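Local coordinates for glutathione s-transferase (Agrobacterium tumefaciens, PDB 2YCD), which probably conjugates glutathione to electrophilic compounds, as expected of a glutathione transferase, and may serve in herbicide detoxification in this soil bacterium, at residues 40-45 and 91-96. Numbering follows the deposited sequence.
Sequences WALEEV and MHIAQH
Ile93 fits against Ala41, Leu42 and Val45 where two helices of the thioredoxin-like N-terminal domain, 35-45 and 86-96, run side by side. Their short segments are nearly parallel, 12° apart with axes 9.7 Å from each other, and the pairing illustrates how one beta-branched residue can meet three residues of a neighbouring helix. The two branches of Ile93 divide the work. CG1 of Ile93 stands anti to its own carbonyl carbon (chi1 -65°) and, with an extended second torsion (chi2 162°), CD1 heads toward the beginning of segment 40-45, while CG2 turns toward its end. Ile93 CD1 lies alongside the CG-CD2 arm of Leu42, 3.6 Å from CD2 and almost as near to CG, and the two side chains cross at about a right angle. The CB of Leu42 does not face the partner helix; the CG-CD2 limb makes the reach. Ala41, by contrast, points its CB directly at the other helix and, being short, lets the backbones close in: its CA is 6.9 Å from that of Ile93. The CB of Ala41 lies 4.2 Å from both CD1 and CG2 of Ile93. No hydrogen bond spans the interface, and the fit is wholly apolar apart from a carbonyl brushing a methyl.

Ala41 also touches Ile179 of helix 176-185, which joins this layer to the C-terminal helical domain. Trp40, one residue back, also faces that domain; its NE1 gives a 3.0 Å hydrogen bond to OE2 of Glu44, an oxygen that Arg210 holds as well through a salt bridge. At the far end of the contact, Val45 also packs on His97 and Leu100. Across the helix pair Val45 CG2 meets CG2 of Ile93 at 3.8 Å, while that same isoleucine methyl sits 4.0 Å from the carbonyl O of Ala41.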
ATOM      1  N   TRP A  40       3.692  -9.292 -15.376  1.00  7.36           N
ATOM      2  CA  TRP A  40       5.114  -9.012 -15.523  1.00  7.35           C
ATOM      3  C   TRP A  40       5.951  -9.855 -14.546  1.00  6.43           C
ATOM      4  O   TRP A  40       6.962 -10.474 -14.936  1.00  7.50           O
ATOM      5  CB  TRP A  40       5.323  -7.500 -15.347  1.00  7.13           C
ATOM      6  CG  TRP A  40       6.735  -6.981 -15.595  1.00  6.09           C
ATOM      7  CD1 TRP A  40       7.829  -7.700 -16.033  1.00  6.58           C
ATOM      8  CD2 TRP A  40       7.183  -5.632 -15.427  1.00  7.77           C
ATOM      9  NE1 TRP A  40       8.930  -6.865 -16.133  1.00  7.89           N
ATOM     10  CE2 TRP A  40       8.561  -5.598 -15.756  1.00  8.37           C
ATOM     11  CE3 TRP A  40       6.557  -4.451 -14.993  1.00  7.97           C
ATOM     12  CZ2 TRP A  40       9.321  -4.420 -15.681  1.00  7.60           C
ATOM     13  CZ3 TRP A  40       7.306  -3.279 -14.929  1.00  8.90           C
ATOM     14  CH2 TRP A  40       8.678  -3.271 -15.276  1.00  9.42           C
ATOM     15  N   ALA A  41       5.520  -9.950 -13.290  1.00  7.32           N
ATOM     16  CA  ALA A  41       6.221 -10.794 -12.329  1.00  8.19           C
ATOM     17  C   ALA A  41       6.268 -12.255 -12.784  1.00  8.12           C
ATOM     18  O   ALA A  41       7.321 -12.916 -12.699  1.00  8.41           O
ATOM     19  CB  ALA A  41       5.582 -10.675 -10.941  1.00  7.70           C
ATOM     20  N   LEU A  42       5.126 -12.783 -13.223  1.00  8.38           N
ATOM     21  CA  LEU A  42       5.089 -14.167 -13.730  1.00  8.44           C
ATOM     22  C   LEU A  42       6.037 -14.363 -14.912  1.00  7.90           C
ATOM     23  O   LEU A  42       6.739 -15.375 -14.984  1.00  9.33           O
ATOM     24  CB  LEU A  42       3.655 -14.570 -14.093  1.00  7.90           C
ATOM     25  CG  LEU A  42       2.697 -14.643 -12.894  1.00  8.56           C
ATOM     26  CD1 LEU A  42       1.240 -14.600 -13.336  1.00 10.67           C
ATOM     27  CD2 LEU A  42       2.972 -15.894 -12.048  1.00  9.56           C
ATOM     28  N   GLU A  43       6.072 -13.403 -15.828  1.00  8.75           N
ATOM     29  CA  GLU A  43       6.988 -13.517 -16.962  1.00  9.03           C
ATOM     30  C   GLU A  43       8.464 -13.422 -16.563  1.00  8.76           C
ATOM     31  O   GLU A  43       9.303 -14.124 -17.144  1.00 10.93           O
ATOM     32  CB  GLU A  43       6.628 -12.495 -18.037  1.00  9.40           C
ATOM     33  CG  GLU A  43       5.310 -12.820 -18.779  1.00  7.70           C
ATOM     34  CD  GLU A  43       5.418 -14.065 -19.644  1.00 11.28           C
ATOM     35  OE1 GLU A  43       6.532 -14.579 -19.841  1.00 12.27           O
ATOM     36  OE2 GLU A  43       4.361 -14.521 -20.134  1.00 15.92           O
ATOM     37  N   GLU A  44       8.781 -12.601 -15.564  1.00  9.87           N
ATOM     38  CA  GLU A  44      10.173 -12.484 -15.095  1.00  9.28           C
ATOM     39  C   GLU A  44      10.669 -13.801 -14.512  1.00 11.31           C
ATOM     40  O   GLU A  44      11.832 -14.153 -14.699  1.00 13.37           O
ATOM     41  CB  GLU A  44      10.336 -11.348 -14.063  1.00  9.20           C
ATOM     42  CG  GLU A  44      10.256  -9.943 -14.663  1.00  8.59           C
ATOM     43  CD  GLU A  44      11.532  -9.486 -15.374  1.00 10.56           C
ATOM     44  OE1 GLU A  44      12.601 -10.121 -15.190  1.00 12.84           O
ATOM     45  OE2 GLU A  44      11.448  -8.486 -16.106  1.00  9.36           O
ATOM     46  N   VAL A  45       9.793 -14.529 -13.822  1.00 10.87           N
ATOM     47  CA  VAL A  45      10.215 -15.787 -13.199  1.00 11.53           C
ATOM     48  C   VAL A  45       9.984 -17.002 -14.113  1.00 12.60           C
ATOM     49  O   VAL A  45      10.389 -18.121 -13.769  1.00 14.99           O
ATOM     50  CB  VAL A  45       9.584 -16.006 -11.791  1.00 11.14           C
ATOM     51  CG1 VAL A  45       9.880 -14.806 -10.871  1.00 14.46           C
ATOM     52  CG2 VAL A  45       8.082 -16.267 -11.875  1.00 10.88           C
ATOM     53  N   MET A  91       4.356 -10.158  -4.349  1.00  7.95           N
ATOM     54  CA  MET A  91       5.177 -10.644  -3.238  0.79  9.35           C
ATOM     55  C   MET A  91       5.259 -12.169  -3.219  1.00  9.22           C
ATOM     56  O   MET A  91       6.336 -12.749  -3.093  1.00  9.70           O
ATOM     57  CB  MET A  91       4.623 -10.136  -1.903  0.79 10.44           C
ATOM     58  CG  MET A  91       5.512 -10.476  -0.722  0.79 10.00           C
ATOM     59  SD  MET A  91       7.045  -9.533  -0.724  0.79 10.19           S
ATOM     60  CE  MET A  91       6.496  -8.027   0.064  0.79 15.23           C
ATOM     61  N   HIS A  92       4.108 -12.822  -3.333  1.00  8.15           N
ATOM     62  CA  HIS A  92       4.050 -14.283  -3.313  1.00  9.54           C
ATOM     63  C   HIS A  92       4.855 -14.921  -4.434  1.00  9.47           C
ATOM     64  O   HIS A  92       5.611 -15.883  -4.203  1.00 11.13           O
ATOM     65  CB  HIS A  92       2.591 -14.758  -3.356  1.00 10.02           C
ATOM     66  CG  HIS A  92       2.433 -16.248  -3.403  1.00  9.83           C
ATOM     67  ND1 HIS A  92       2.672 -17.054  -2.312  1.00 14.35           N
ATOM     68  CD2 HIS A  92       2.069 -17.073  -4.413  1.00 13.89           C
ATOM     69  CE1 HIS A  92       2.440 -18.314  -2.641  1.00 16.66           C
ATOM     70  NE2 HIS A  92       2.086 -18.354  -3.911  1.00 15.35           N
ATOM     71  N   ILE A  93       4.700 -14.396  -5.639  1.00  9.09           N
ATOM     72  CA  ILE A  93       5.474 -14.864  -6.786  1.00 10.23           C
ATOM     73  C   ILE A  93       6.973 -14.695  -6.508  1.00 11.65           C
ATOM     74  O   ILE A  93       7.768 -15.620  -6.742  1.00 12.43           O
ATOM     75  CB  ILE A  93       5.055 -14.099  -8.061  1.00  8.71           C
ATOM     76  CG1 ILE A  93       3.599 -14.436  -8.410  1.00 10.35           C
ATOM     77  CG2 ILE A  93       5.976 -14.459  -9.256  1.00 10.72           C
ATOM     78  CD1 ILE A  93       2.914 -13.443  -9.375  1.00  9.85           C
ATOM     79  N   ALA A  94       7.352 -13.530  -5.996  1.00 10.98           N
ATOM     80  CA  ALA A  94       8.751 -13.212  -5.729  1.00 11.96           C
ATOM     81  C   ALA A  94       9.353 -14.050  -4.599  1.00 14.21           C
ATOM     82  O   ALA A  94      10.572 -14.247  -4.560  1.00 16.89           O
ATOM     83  CB  ALA A  94       8.891 -11.736  -5.390  1.00 13.04           C
ATOM     84  N   GLN A  95       8.522 -14.521  -3.670  1.00 14.14           N
ATOM     85  CA  GLN A  95       9.016 -15.281  -2.519  1.00 17.07           C
ATOM     86  C   GLN A  95       9.289 -16.741  -2.882  1.00 21.14           C
ATOM     87  O   GLN A  95      10.076 -17.413  -2.211  1.00 25.52           O
ATOM     88  CB  GLN A  95       8.026 -15.209  -1.343  1.00 18.56           C
ATOM     89  CG  GLN A  95       7.870 -13.830  -0.685  1.00 20.81           C
ATOM     90  CD  GLN A  95       8.985 -13.482   0.299  1.00 34.59           C
ATOM     91  OE1 GLN A  95       9.873 -14.288   0.561  1.00 30.30           O
ATOM     92  NE2 GLN A  95       8.936 -12.267   0.845  1.00 34.68           N
ATOM     93  N   HIS A  96       8.647 -17.241  -3.933  1.00 20.32           N
ATOM     94  CA  HIS A  96       8.724 -18.667  -4.237  1.00 21.45           C
ATOM     95  C   HIS A  96       9.412 -18.992  -5.553  1.00 24.96           C
ATOM     96  O   HIS A  96       9.472 -20.149  -5.969  1.00 29.70           O
ATOM     97  CB  HIS A  96       7.344 -19.306  -4.139  1.00 28.66           C
ATOM     98  CG  HIS A  96       6.809 -19.326  -2.743  1.00 31.83           C
ATOM     99  ND1 HIS A  96       5.891 -18.408  -2.283  1.00 32.81           N
ATOM    100  CD2 HIS A  96       7.102 -20.127  -1.693  1.00 39.09           C
ATOM    101  CE1 HIS A  96       5.625 -18.657  -1.013  1.00 28.83           C
ATOM    102  NE2 HIS A  96       6.345 -19.696  -0.631  1.00 48.76           N
TER